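Local coordinates for protein aspartate aminotransferase, cytoplasmic (Schizosaccharomyces pombe 972h-, PDB 6JPK) that catalyses the pyridoxal-phosphate-dependent transfer of the amino group between L-aspartate and 2-oxoglutarate, giving oxaloacetate and L-glutamate, at residues K54-I59 with A303-N308; A84-R89 with Q311-W316; S105-G110 with S252-M257; K46-P51 with K321-R326. The protein carries 1 engineered substitution. One frame throughout, in Å; residues are numbered along the deposited sequence. Where two conformers were deposited one is given.

Contact 1 of 4, residues K54-I59 with A303-N308; sequences KKASKI and AAEILN
A56 packs against E305 and I306 where helix 51-62 crosses helix 297-308, a helix-helix junction of the aspartate aminotransferase fold. The two short segments cross at 109°, with their axes 9.1 Å apart at closest approach. Having only a methyl group at A56 lets the backbones come near each other, and the CA atoms of A56 and E305 are 6.2 Å apart.

The apolar part of the contact centres on that methyl. A56 CB rests 3.7 Å from I306 CG1. The CA-CB bond of I306 does not aim straight at the other helix, but its longer branch lies beside the backbone N (chi1 -68°) and runs on extended, which brings it to A56. A56 CB also meets E305 CB, at 4.2 Å. Further along, W316 of helix 310-340 backs I306.

A mixed contact follows one turn on. I59 and E305 cross at about a right angle, and I59 CG2 lies 3.9 Å from E305 OE2, a methyl against a carboxylate oxygen. E305 is bent at chi2 (66°), and its other oxygen, OE1, is weakly bonded to Q63.

Within helix 51-62, S57 points away from 303-308, and its OG donates to K54 O at 2.9 Å, joining K58 N on the same face of that carbonyl.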
loop_
_atom_site.group_PDB
_atom_site.type_symbol
_atom_site.label_atom_id
_atom_site.label_comp_id
_atom_site.label_asym_id
_atom_site.label_seq_id
_atom_site.Cartn_x
_atom_site.Cartn_y
_atom_site.Cartn_z
ATOM N N LYS A 54 -21.757 -3.467 -4.097
ATOM C CA LYS A 54 -22.500 -2.458 -3.351
ATOM C C LYS A 54 -23.293 -3.103 -2.224
ATOM O O LYS A 54 -23.299 -2.614 -1.089
ATOM C CB LYS A 54 -23.435 -1.690 -4.285
ATOM C CG LYS A 54 -24.051 -0.450 -3.664
ATOM C CD LYS A 54 -24.990 0.233 -4.657
ATOM C CE LYS A 54 -24.305 0.443 -6.006
ATOM N NZ LYS A 54 -25.268 0.648 -7.138
ATOM N N LYS A 55 -23.973 -4.208 -2.533
ATOM C CA LYS A 55 -24.710 -4.966 -1.525
ATOM C C LYS A 55 -23.796 -5.426 -0.386
ATOM O O LYS A 55 -24.125 -5.266 0.796
ATOM C CB LYS A 55 -25.377 -6.160 -2.208
ATOM C CG LYS A 55 -26.223 -7.051 -1.316
ATOM C CD LYS A 55 -26.923 -8.112 -2.167
ATOM C CE LYS A 55 -27.866 -8.960 -1.333
ATOM N NZ LYS A 55 -28.835 -9.669 -2.213
ATOM N N ALA A 56 -22.639 -6.007 -0.728
ATOM C CA ALA A 56 -21.713 -6.483 0.302
ATOM C C ALA A 56 -21.206 -5.340 1.180
ATOM O O ALA A 56 -21.087 -5.494 2.402
ATOM C CB ALA A 56 -20.533 -7.223 -0.344
ATOM N N SER A 57 -20.901 -4.185 0.585
ATOM C CA SER A 57 -20.412 -3.089 1.414
ATOM C C SER A 57 -21.493 -2.584 2.365
ATOM O O SER A 57 -21.188 -2.245 3.513
ATOM C CB SER A 57 -19.839 -1.950 0.546
ATOM O OG SER A 57 -20.810 -1.330 -0.261
ATOM N N LYS A 58 -22.761 -2.583 1.937
ATOM C CA LYS A 58 -23.852 -2.220 2.843
ATOM C C LYS A 58 -23.979 -3.214 3.995
ATOM O O LYS A 58 -24.190 -2.818 5.150
ATOM C CB LYS A 58 -25.178 -2.145 2.078
ATOM C CG LYS A 58 -25.258 -1.009 1.051
ATOM C CD LYS A 58 -25.139 0.357 1.718
ATOM C CE LYS A 58 -25.522 1.482 0.755
ATOM N NZ LYS A 58 -26.898 1.316 0.218
ATOM N N ILE A 59 -23.890 -4.509 3.692
ATOM C CA ILE A 59 -23.959 -5.539 4.725
ATOM C C ILE A 59 -22.816 -5.375 5.717
ATOM O O ILE A 59 -23.013 -5.441 6.939
ATOM C CB ILE A 59 -23.958 -6.939 4.078
ATOM C CG1 ILE A 59 -25.275 -7.175 3.338
ATOM C CG2 ILE A 59 -23.733 -8.044 5.143
ATOM C CD1 ILE A 59 -25.248 -8.377 2.389
ATOM N N ALA A 303 -14.629 -8.109 -0.267
ATOM C CA ALA A 303 -14.322 -9.309 -1.033
ATOM C C ALA A 303 -14.558 -10.562 -0.204
ATOM O O ALA A 303 -15.126 -11.546 -0.696
ATOM C CB ALA A 303 -12.871 -9.245 -1.535
ATOM N N ALA A 304 -14.140 -10.545 1.068
ATOM C CA ALA A 304 -14.377 -11.705 1.916
ATOM C C ALA A 304 -15.870 -11.935 2.099
ATOM O O ALA A 304 -16.326 -13.082 2.141
ATOM C CB ALA A 304 -13.693 -11.533 3.275
ATOM N N GLU A 305 -16.653 -10.857 2.194
ATOM C CA GLU A 305 -18.093 -11.028 2.381
ATOM C C GLU A 305 -18.706 -11.744 1.182
ATOM O O GLU A 305 -19.461 -12.709 1.338
ATOM C CB GLU A 305 -18.763 -9.669 2.611
ATOM C CG GLU A 305 -20.141 -9.774 3.201
ATOM C CD GLU A 305 -20.132 -10.343 4.631
ATOM O OE1 GLU A 305 -19.104 -10.211 5.350
ATOM O OE2 GLU A 305 -21.159 -10.934 5.026
ATOM N N ILE A 306 -18.360 -11.295 -0.028
ATOM C CA ILE A 306 -18.834 -11.953 -1.244
ATOM C C ILE A 306 -18.380 -13.409 -1.289
ATOM O O ILE A 306 -19.191 -14.327 -1.473
ATOM C CB ILE A 306 -18.349 -11.183 -2.484
ATOM C CG1 ILE A 306 -19.034 -9.810 -2.567
ATOM C CG2 ILE A 306 -18.587 -12.002 -3.742
ATOM C CD1 ILE A 306 -18.583 -8.977 -3.778
ATOM N N LEU A 307 -17.073 -13.639 -1.136
ATOM C CA LEU A 307 -16.508 -14.960 -1.408
ATOM C C LEU A 307 -17.004 -16.020 -0.428
ATOM O O LEU A 307 -17.107 -17.193 -0.798
ATOM C CB LEU A 307 -14.977 -14.880 -1.397
ATOM C CG LEU A 307 -14.402 -14.052 -2.559
ATOM C CD1 LEU A 307 -12.914 -13.732 -2.389
ATOM C CD2 LEU A 307 -14.637 -14.776 -3.868
ATOM N N ASN A 308 -17.329 -15.639 0.804
ATOM C CA ASN A 308 -17.756 -16.606 1.808
ATOM C C ASN A 308 -19.269 -16.726 1.915
ATOM O O ASN A 308 -19.753 -17.508 2.734
ATOM C CB ASN A 308 -17.155 -16.243 3.172
ATOM C CG ASN A 308 -15.652 -16.460 3.206
ATOM O OD1 ASN A 308 -15.176 -17.551 2.911
ATOM N ND2 ASN A 308 -14.900 -15.417 3.514
#

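Contact 2 of 4, residues A84-R89 with Q311-W316; sequences AEVLFR and QLFAEW
V86 and R89 both meet the outer end of the F313 ring. F313 has CG anti to the backbone nitrogen (chi1 -169°), which extends the ring from its helix toward 84-89. V86 CG2, likewise anti to its own N, comes up at the ring edge, 4.1 Å from F313 CE2, and the same methyl lies 4.4 Å from W316 CZ3, at the edge of the indole. R89 is bent at chi2 and chi3, which carries its guanidinium past the phenyl in the opposite direction. F313 CZ stands 3.8 Å above one face of that group, and the two planes are 35° apart. The guanidinium is fixed further by N231, which accepts from R89 NE, while R89 NH1 also bonds a glycerol.

In this aspartate aminotransferase fold the contact joins the C-terminal end of helix 77-87 to the first turns of the long helix 310-340. One face of the F313 ring is covered by W316 CE3, 4.2 Å above it, and L230 packs against both aromatic residues. A serine in place of F313 would probably leave V86 CG2 without the ring edge it packs on and the R89 guanidinium with one face uncovered. W316 NE1, on the far side of its indole from V86, donates to N256 O.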
loop_
_atom_site.group_PDB
_atom_site.type_symbol
_atom_site.label_atom_id
_atom_site.label_comp_id
_atom_site.label_asym_id
_atom_site.label_seq_id
_atom_site.Cartn_x
_atom_site.Cartn_y
_atom_site.Cartn_z
ATOM N N ALA A 84 -7.512 -17.377 -2.035
ATOM C CA ALA A 84 -6.848 -18.585 -2.514
ATOM C C ALA A 84 -7.859 -19.632 -2.972
ATOM O O ALA A 84 -7.640 -20.319 -3.979
ATOM C CB ALA A 84 -5.956 -19.155 -1.412
ATOM N N GLU A 85 -8.955 -19.795 -2.229
ATOM C CA GLU A 85 -9.931 -20.815 -2.594
ATOM C C GLU A 85 -10.529 -20.551 -3.974
ATOM O O GLU A 85 -10.718 -21.488 -4.762
ATOM C CB GLU A 85 -11.036 -20.900 -1.531
ATOM C CG GLU A 85 -10.536 -21.505 -0.225
ATOM C CD GLU A 85 -11.568 -21.503 0.902
ATOM O OE1 GLU A 85 -11.557 -22.461 1.710
ATOM O OE2 GLU A 85 -12.377 -20.550 0.993
ATOM N N VAL A 86 -10.819 -19.284 -4.299
ATOM C CA VAL A 86 -11.480 -19.026 -5.581
ATOM C C VAL A 86 -10.512 -19.259 -6.750
ATOM O O VAL A 86 -10.948 -19.600 -7.858
ATOM C CB VAL A 86 -12.105 -17.615 -5.608
ATOM C CG1 VAL A 86 -11.034 -16.531 -5.681
ATOM C CG2 VAL A 86 -13.105 -17.476 -6.788
ATOM N N LEU A 87 -9.193 -19.127 -6.514
ATOM C CA LEU A 87 -8.195 -19.450 -7.540
ATOM C C LEU A 87 -8.112 -20.945 -7.802
ATOM O O LEU A 87 -7.850 -21.365 -8.933
ATOM C CB LEU A 87 -6.804 -18.968 -7.116
ATOM C CG LEU A 87 -6.518 -17.473 -7.089
ATOM C CD1 LEU A 87 -5.103 -17.221 -6.576
ATOM C CD2 LEU A 87 -6.726 -16.872 -8.482
ATOM N N PHE A 88 -8.271 -21.758 -6.758
ATOM C CA PHE A 88 -7.952 -23.176 -6.780
ATOM C C PHE A 88 -9.173 -24.024 -6.440
ATOM O O PHE A 88 -9.072 -25.027 -5.726
ATOM C CB PHE A 88 -6.804 -23.490 -5.814
ATOM C CG PHE A 88 -5.481 -22.839 -6.199
ATOM C CD1 PHE A 88 -4.836 -23.192 -7.381
ATOM C CD2 PHE A 88 -4.893 -21.891 -5.381
ATOM C CE1 PHE A 88 -3.622 -22.601 -7.748
ATOM C CE2 PHE A 88 -3.680 -21.295 -5.738
ATOM C CZ PHE A 88 -3.051 -21.649 -6.927
ATOM N N ARG A 89 -10.340 -23.655 -6.964
ATOM C CA ARG A 89 -11.526 -24.471 -6.703
ATOM C C ARG A 89 -11.345 -25.932 -7.118
ATOM O O ARG A 89 -11.782 -26.814 -6.355
ATOM C CB ARG A 89 -12.766 -23.834 -7.361
ATOM C CG ARG A 89 -13.013 -22.367 -6.920
ATOM C CD ARG A 89 -14.504 -22.004 -6.778
ATOM N NE ARG A 89 -15.173 -21.873 -8.070
ATOM C CZ ARG A 89 -16.493 -21.820 -8.241
ATOM N NH1 ARG A 89 -17.315 -21.891 -7.196
ATOM N NH2 ARG A 89 -16.993 -21.704 -9.466
ATOM N N GLN A 311 -24.848 -16.943 -1.573
ATOM C CA GLN A 311 -25.760 -16.122 -2.357
ATOM C C GLN A 311 -25.050 -14.908 -2.954
ATOM O O GLN A 311 -25.230 -14.600 -4.136
ATOM C CB GLN A 311 -26.957 -15.687 -1.506
ATOM C CG GLN A 311 -27.976 -14.929 -2.333
ATOM C CD GLN A 311 -29.102 -14.316 -1.514
ATOM O OE1 GLN A 311 -29.481 -14.840 -0.459
ATOM N NE2 GLN A 311 -29.643 -13.191 -2.002
ATOM N N LEU A 312 -24.257 -14.187 -2.156
ATOM C CA LEU A 312 -23.498 -13.072 -2.724
ATOM C C LEU A 312 -22.538 -13.560 -3.804
ATOM O O LEU A 312 -22.372 -12.902 -4.838
ATOM C CB LEU A 312 -22.730 -12.320 -1.640
ATOM C CG LEU A 312 -23.520 -11.449 -0.666
ATOM C CD1 LEU A 312 -22.583 -10.821 0.363
ATOM C CD2 LEU A 312 -24.275 -10.371 -1.439
ATOM N N PHE A 313 -21.914 -14.722 -3.586
ATOM C CA PHE A 313 -21.025 -15.288 -4.601
ATOM C C PHE A 313 -21.771 -15.494 -5.914
ATOM O O PHE A 313 -21.279 -15.114 -6.983
ATOM C CB PHE A 313 -20.417 -16.607 -4.115
ATOM C CG PHE A 313 -19.283 -17.121 -4.980
ATOM C CD1 PHE A 313 -19.534 -17.822 -6.162
ATOM C CD2 PHE A 313 -17.962 -16.936 -4.592
ATOM C CE1 PHE A 313 -18.473 -18.298 -6.956
ATOM C CE2 PHE A 313 -16.909 -17.419 -5.376
ATOM C CZ PHE A 313 -17.171 -18.101 -6.548
ATOM N N ALA A 314 -22.965 -16.092 -5.847
ATOM C CA ALA A 314 -23.761 -16.306 -7.053
ATOM C C ALA A 314 -24.150 -14.984 -7.710
ATOM O O ALA A 314 -24.178 -14.880 -8.942
ATOM C CB ALA A 314 -25.016 -17.121 -6.722
ATOM N N GLU A 315 -24.487 -13.973 -6.907
ATOM C CA GLU A 315 -24.835 -12.675 -7.479
ATOM C C GLU A 315 -23.616 -12.001 -8.091
ATOM O O GLU A 315 -23.721 -11.348 -9.135
ATOM C CB GLU A 315 -25.485 -11.796 -6.410
ATOM C CG GLU A 315 -26.838 -12.392 -5.953
ATOM C CD GLU A 315 -27.420 -11.741 -4.715
ATOM O OE1 GLU A 315 -26.990 -10.622 -4.376
ATOM O OE2 GLU A 315 -28.337 -12.347 -4.096
ATOM N N TRP A 316 -22.447 -12.162 -7.467
ATOM C CA TRP A 316 -21.218 -11.657 -8.069
ATOM C C TRP A 316 -20.972 -12.306 -9.428
ATOM O O TRP A 316 -20.584 -11.622 -10.386
ATOM C CB TRP A 316 -20.037 -11.885 -7.122
ATOM C CG TRP A 316 -18.680 -11.492 -7.671
ATOM C CD1 TRP A 316 -18.343 -10.314 -8.296
ATOM C CD2 TRP A 316 -17.472 -12.273 -7.616
ATOM N NE1 TRP A 316 -17.002 -10.327 -8.641
ATOM C CE2 TRP A 316 -16.450 -11.514 -8.234
ATOM C CE3 TRP A 316 -17.160 -13.543 -7.106
ATOM C CZ2 TRP A 316 -15.134 -11.980 -8.351
ATOM C CZ3 TRP A 316 -15.841 -14.010 -7.232
ATOM C CH2 TRP A 316 -14.855 -13.228 -7.857
#

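Contact 3 of 4, residues S105-G110 with S252-M257; sequences SVSGTG and SFAKNM. With PO4 (phosphate ion), chain C.
S107 and S252 bring their hydroxyls to the same oxygen of a bound phosphate ion, in what is consistent with the site for the 5'-phosphate of pyridoxal phosphate in this family. The ion itself probably comes from the crystallisation liquor.

Hydrogen bonds to the anion dominate. Phosphate O2 is gripped by three donors: S252 OG at 2.6 Å, G108 N at 2.7 Å and S107 OG, whose modelled 2.4 Å is too short to be taken literally. O1 accepts from T109 N at 2.9 Å. Successive backbone N-H groups at the start of helix 107-127 thus face the ion, and the helix end would probably add to the attraction. R263 of the same chain and Y70 of the second subunit are hydrogen-bonded to it as well.

A second hydrogen bond sets the S252 hydroxyl. A254 N donates to S252 OG at 3.0 Å and 162°, an ST turn, leaving the hydroxyl to give its proton to the phosphate. With alanine in place of S252, O2 would probably lose one donor and A254 N its acceptor, leaving the turn free to shift.

Direct packing is slight and close. S252 CB lies 3.7 Å from G108 N, and a beta carbon on G108 would clash with it. A254 CB touches O2 at 3.8 Å.

K255, probably the lysine that carries pyridoxal phosphate but without it here, follows in the same loop. Strands 100-106 and 247-252 flank strand 264-270 antiparallel to both, and the phosphate sits where the first passes into helix 107-127 and the second into its loop.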
loop_
_atom_site.group_PDB
_atom_site.type_symbol
_atom_site.label_atom_id
_atom_site.label_comp_id
_atom_site.label_asym_id
_atom_site.label_seq_id
_atom_site.Cartn_x
_atom_site.Cartn_y
_atom_site.Cartn_z
ATOM N N SER A 105 -2.328 -7.883 -0.268
ATOM C CA SER A 105 -1.416 -6.909 -0.846
ATOM C C SER A 105 -2.189 -5.675 -1.292
ATOM O O SER A 105 -3.425 -5.670 -1.361
ATOM C CB SER A 105 -0.660 -7.511 -2.040
ATOM O OG SER A 105 -1.574 -7.986 -3.017
ATOM N N VAL A 106 -1.440 -4.625 -1.614
ATOM C CA VAL A 106 -2.027 -3.414 -2.173
ATOM C C VAL A 106 -2.319 -3.720 -3.637
ATOM O O VAL A 106 -1.570 -3.311 -4.535
ATOM C CB VAL A 106 -1.089 -2.204 -2.017
ATOM C CG1 VAL A 106 -1.764 -0.926 -2.511
ATOM C CG2 VAL A 106 -0.660 -2.047 -0.560
ATOM N N SER A 107 -3.392 -4.481 -3.863
ATOM C CA SER A 107 -3.861 -4.924 -5.173
ATOM C C SER A 107 -2.815 -5.747 -5.917
ATOM O O SER A 107 -1.863 -6.259 -5.310
ATOM C CB SER A 107 -4.303 -3.728 -6.021
ATOM O OG SER A 107 -5.399 -4.075 -6.867
ATOM N N GLY A 108 -3.001 -5.899 -7.231
ATOM C CA GLY A 108 -2.104 -6.746 -8.005
ATOM C C GLY A 108 -0.684 -6.209 -8.072
ATOM O O GLY A 108 0.282 -6.979 -8.050
ATOM N N THR A 109 -0.529 -4.888 -8.160
ATOM C CA THR A 109 0.821 -4.331 -8.253
ATOM C C THR A 109 1.615 -4.619 -6.985
ATOM O O THR A 109 2.779 -5.032 -7.049
ATOM C CB THR A 109 0.762 -2.830 -8.521
ATOM O OG1 THR A 109 0.048 -2.611 -9.738
ATOM C CG2 THR A 109 2.182 -2.260 -8.666
ATOM N N GLY A 110 0.991 -4.410 -5.819
ATOM C CA GLY A 110 1.645 -4.733 -4.563
ATOM C C GLY A 110 1.933 -6.213 -4.406
ATOM O O GLY A 110 2.951 -6.587 -3.817
ATOM N N SER A 252 -5.327 -9.918 -8.359
ATOM C CA SER A 252 -5.968 -8.626 -8.179
ATOM C C SER A 252 -7.480 -8.789 -8.234
ATOM O O SER A 252 -8.000 -9.551 -9.058
ATOM C CB SER A 252 -5.518 -7.624 -9.266
ATOM O OG SER A 252 -6.280 -6.433 -9.217
ATOM N N PHE A 253 -8.180 -8.057 -7.368
ATOM C CA PHE A 253 -9.629 -7.943 -7.445
ATOM C C PHE A 253 -10.058 -6.588 -7.990
ATOM O O PHE A 253 -11.240 -6.236 -7.900
ATOM C CB PHE A 253 -10.266 -8.200 -6.073
ATOM C CG PHE A 253 -10.105 -9.617 -5.602
ATOM C CD1 PHE A 253 -8.965 -10.007 -4.913
ATOM C CD2 PHE A 253 -11.074 -10.563 -5.872
ATOM C CE1 PHE A 253 -8.801 -11.317 -4.483
ATOM C CE2 PHE A 253 -10.914 -11.868 -5.451
ATOM C CZ PHE A 253 -9.774 -12.246 -4.759
ATOM N N ALA A 254 -9.113 -5.829 -8.555
ATOM C CA ALA A 254 -9.411 -4.486 -9.041
ATOM C C ALA A 254 -10.498 -4.514 -10.109
ATOM O O ALA A 254 -11.451 -3.728 -10.061
ATOM C CB ALA A 254 -8.136 -3.837 -9.588
ATOM N N LYS A 255 -10.361 -5.398 -11.098
ATOM C CA LYS A 255 -11.331 -5.444 -12.186
ATOM C C LYS A 255 -12.489 -6.409 -11.911
ATOM O O LYS A 255 -13.642 -6.072 -12.191
ATOM C CB LYS A 255 -10.631 -5.817 -13.499
ATOM C CG LYS A 255 -9.253 -5.126 -13.716
ATOM C CD LYS A 255 -9.343 -3.840 -14.492
ATOM C CE LYS A 255 -7.985 -3.406 -15.084
ATOM N NZ LYS A 255 -6.959 -2.904 -14.108
ATOM N N ASN A 256 -12.231 -7.612 -11.372
ATOM C CA ASN A 256 -13.350 -8.550 -11.265
ATOM C C ASN A 256 -14.335 -8.172 -10.158
ATOM O O ASN A 256 -15.502 -8.585 -10.213
ATOM C CB ASN A 256 -12.860 -10.000 -11.115
ATOM C CG ASN A 256 -12.056 -10.247 -9.858
ATOM O OD1 ASN A 256 -11.894 -9.371 -9.010
ATOM N ND2 ASN A 256 -11.554 -11.479 -9.726
ATOM N N MET A 257 -13.930 -7.356 -9.190
ATOM C CA MET A 257 -14.890 -6.801 -8.242
ATOM C C MET A 257 -15.017 -5.286 -8.360
ATOM O O MET A 257 -15.736 -4.667 -7.558
ATOM C CB MET A 257 -14.526 -7.190 -6.813
ATOM C CG MET A 257 -14.715 -8.670 -6.520
ATOM S SD MET A 257 -14.440 -8.997 -4.776
ATOM C CE MET A 257 -14.813 -10.777 -4.717
HETATM P P PO4 C . -3.777 -3.406 -9.747
HETATM O O1 PO4 C . -2.494 -2.987 -9.058
HETATM O O2 PO4 C . -4.461 -4.533 -9.007
HETATM O O3 PO4 C . -4.680 -2.192 -9.814
HETATM O O4 PO4 C . -3.526 -3.889 -11.155
#

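Contact 4 of 4, residues K46-P51 with K321-R326; sequences KPWILP and KTMSSR
W48 and M323 are brought together by their torsions. The indole of W48 is held anti to the backbone N (chi1 -170°) and extends toward helix 310-340, while M323 CG lies beside the backbone N, the chain is extended at chi2 and then bends at chi3 (-74°), turning its methyl to L50.

The six-membered ring of W48 takes two partners from the helix. M323 CG lies 3.5 Å from W48 CZ3, and T322 CG2 lies 3.8 Å from W48 CH2, W48 and T322 crossing at about a right angle. M323 SD is 5.2 Å from the ring centre and 78° off its normal, a Met-aromatic contact at the ring edge. The end of M323 then meets L50: SD is 3.8 Å from L50 CD2, and CE is only 3.2 Å from L50 CD1, tighter than usual van der Waals contact. L50 CA covers part of one indole face.

The loop ending at L50, the N-cap position, leads into helix 51-62, and the contact fastens this approach to the long helix 310-340. P47 and I49 pack on E69 and F66 of the second subunit. The M323 side chain comes within about 7 Å, between nearest atoms, of that of K255, probably the cofactor lysine.

T322 OG1 bonds Q318 O within the helix. Carbon and sulfur make the interface: close apolar fit, and sulfur beside the ring edge, where aromatic hydrogens carry partial positive charge.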
loop_
_atom_site.group_PDB
_atom_site.type_symbol
_atom_site.label_atom_id
_atom_site.label_comp_id
_atom_site.label_asym_id
_atom_site.label_seq_id
_atom_site.Cartn_x
_atom_site.Cartn_y
_atom_site.Cartn_z
ATOM N N LYS A 46 -19.795 5.063 -18.113
ATOM C CA LYS A 46 -19.595 5.484 -16.723
ATOM C C LYS A 46 -19.007 4.358 -15.887
ATOM O O LYS A 46 -19.255 3.179 -16.161
ATOM C CB LYS A 46 -20.907 5.917 -16.043
ATOM C CG LYS A 46 -21.462 7.241 -16.495
ATOM C CD LYS A 46 -20.519 8.419 -16.206
ATOM C CE LYS A 46 -20.442 8.768 -14.712
ATOM N NZ LYS A 46 -21.708 9.292 -14.156
ATOM N N PRO A 47 -18.274 4.694 -14.825
ATOM C CA PRO A 47 -17.872 3.672 -13.854
ATOM C C PRO A 47 -19.094 2.914 -13.359
ATOM O O PRO A 47 -20.187 3.468 -13.241
ATOM C CB PRO A 47 -17.209 4.486 -12.737
ATOM C CG PRO A 47 -16.702 5.736 -13.443
ATOM C CD PRO A 47 -17.799 6.038 -14.446
ATOM N N TRP A 48 -18.915 1.624 -13.103
ATOM C CA TRP A 48 -20.034 0.743 -12.799
ATOM C C TRP A 48 -19.713 -0.038 -11.535
ATOM O O TRP A 48 -18.875 -0.942 -11.562
ATOM C CB TRP A 48 -20.309 -0.199 -13.974
ATOM C CG TRP A 48 -21.589 -0.977 -13.857
ATOM C CD1 TRP A 48 -22.856 -0.489 -13.942
ATOM C CD2 TRP A 48 -21.716 -2.394 -13.651
ATOM N NE1 TRP A 48 -23.768 -1.507 -13.800
ATOM C CE2 TRP A 48 -23.090 -2.687 -13.621
ATOM C CE3 TRP A 48 -20.796 -3.440 -13.488
ATOM C CZ2 TRP A 48 -23.576 -3.985 -13.433
ATOM C CZ3 TRP A 48 -21.277 -4.724 -13.299
ATOM C CH2 TRP A 48 -22.657 -4.984 -13.277
ATOM N N ILE A 49 -20.395 0.279 -10.437
ATOM C CA ILE A 49 -20.236 -0.494 -9.209
ATOM C C ILE A 49 -21.050 -1.776 -9.331
ATOM O O ILE A 49 -22.244 -1.744 -9.658
ATOM C CB ILE A 49 -20.660 0.329 -7.981
ATOM C CG1 ILE A 49 -19.848 1.624 -7.892
ATOM C CG2 ILE A 49 -20.456 -0.495 -6.697
ATOM C CD1 ILE A 49 -20.446 2.642 -6.920
ATOM N N LEU A 50 -20.406 -2.925 -9.108
ATOM C CA LEU A 50 -21.114 -4.231 -9.227
ATOM C C LEU A 50 -22.192 -4.330 -8.141
ATOM O O LEU A 50 -21.847 -4.135 -6.959
ATOM C CB LEU A 50 -20.092 -5.364 -9.094
ATOM C CG LEU A 50 -18.815 -5.196 -9.916
ATOM C CD1 LEU A 50 -18.289 -6.545 -10.384
ATOM C CD2 LEU A 50 -19.051 -4.276 -11.104
ATOM N N PRO A 51 -23.443 -4.622 -8.522
ATOM C CA PRO A 51 -24.510 -4.737 -7.510
ATOM C C PRO A 51 -24.120 -5.603 -6.320
ATOM O O PRO A 51 -24.408 -5.242 -5.174
ATOM C CB PRO A 51 -25.679 -5.339 -8.306
ATOM C CG PRO A 51 -25.436 -4.863 -9.731
ATOM C CD PRO A 51 -23.932 -4.881 -9.890
ATOM N N LYS A 321 -20.778 -11.986 -15.416
ATOM C CA LYS A 321 -21.427 -12.238 -16.699
ATOM C C LYS A 321 -21.843 -10.939 -17.382
ATOM O O LYS A 321 -21.649 -10.779 -18.593
ATOM C CB LYS A 321 -22.633 -13.154 -16.494
ATOM C CG LYS A 321 -23.433 -13.429 -17.751
ATOM C CD LYS A 321 -24.553 -14.428 -17.472
ATOM C CE LYS A 321 -25.303 -14.797 -18.739
ATOM N NZ LYS A 321 -26.599 -15.453 -18.413
ATOM N N THR A 322 -22.413 -10.001 -16.620
ATOM C CA THR A 322 -22.797 -8.708 -17.181
ATOM C C THR A 322 -21.613 -8.010 -17.836
ATOM O O THR A 322 -21.698 -7.580 -18.994
ATOM C CB THR A 322 -23.397 -7.810 -16.095
ATOM O OG1 THR A 322 -24.623 -8.389 -15.631
ATOM C CG2 THR A 322 -23.695 -6.413 -16.664
ATOM N N MET A 323 -20.497 -7.892 -17.103
ATOM C CA MET A 323 -19.336 -7.170 -17.615
ATOM C C MET A 323 -18.701 -7.905 -18.787
ATOM O O MET A 323 -18.435 -7.304 -19.835
ATOM C CB MET A 323 -18.303 -6.950 -16.504
ATOM C CG MET A 323 -18.782 -6.055 -15.345
ATOM S SD MET A 323 -17.423 -5.715 -14.186
ATOM C CE MET A 323 -17.292 -7.292 -13.354
ATOM N N SER A 324 -18.439 -9.206 -18.633
ATOM C CA SER A 324 -17.767 -9.923 -19.705
ATOM C C SER A 324 -18.637 -9.986 -20.957
ATOM O O SER A 324 -18.118 -9.908 -22.073
ATOM C CB SER A 324 -17.364 -11.325 -19.253
ATOM O OG SER A 324 -18.476 -12.042 -18.756
ATOM N N SER A 325 -19.954 -10.092 -20.794
ATOM C CA SER A 325 -20.835 -10.122 -21.956
ATOM C C SER A 325 -20.845 -8.789 -22.695
ATOM O O SER A 325 -20.905 -8.770 -23.927
ATOM C CB SER A 325 -22.253 -10.504 -21.540
ATOM O OG SER A 325 -22.245 -11.834 -21.059
ATOM N N ARG A 326 -20.819 -7.666 -21.974
ATOM C CA ARG A 326 -20.827 -6.382 -22.680
ATOM C C ARG A 326 -19.553 -6.192 -23.507
ATOM O O ARG A 326 -19.606 -5.670 -24.630
ATOM C CB ARG A 326 -20.992 -5.219 -21.703
ATOM C CG ARG A 326 -21.520 -3.941 -22.394
ATOM C CD ARG A 326 -21.475 -2.699 -21.506
ATOM N NE ARG A 326 -20.135 -2.125 -21.396
ATOM C CZ ARG A 326 -19.515 -1.441 -22.365
ATOM N NH1 ARG A 326 -20.105 -1.257 -23.544
ATOM N NH2 ARG A 326 -18.291 -0.957 -22.164
#

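How the contacts relate
Contact 3 is the buried centre, about 9 Å from the centre of the chain, and its chemistry is polar: hydroxyls and backbone N-H groups round an anion. Contacts 1, 2 and 4 lie farther out, are partly buried and rest mainly on apolar packing. Contacts 2 and 4 share helix 310-340, which follows helix 297-308 of contact 1. Contacts 1 and 2 adjoin through a salt bridge from K55 NZ to E315 OE1, 3.0 Å, and through L307 on W316. Each outer contact also reaches the loop of contact 3: A303 packs on M257, and W316 of contact 2, like L50 and M323 of contact 4, meets N256. Contacts 3 and 4 both touch the second subunit.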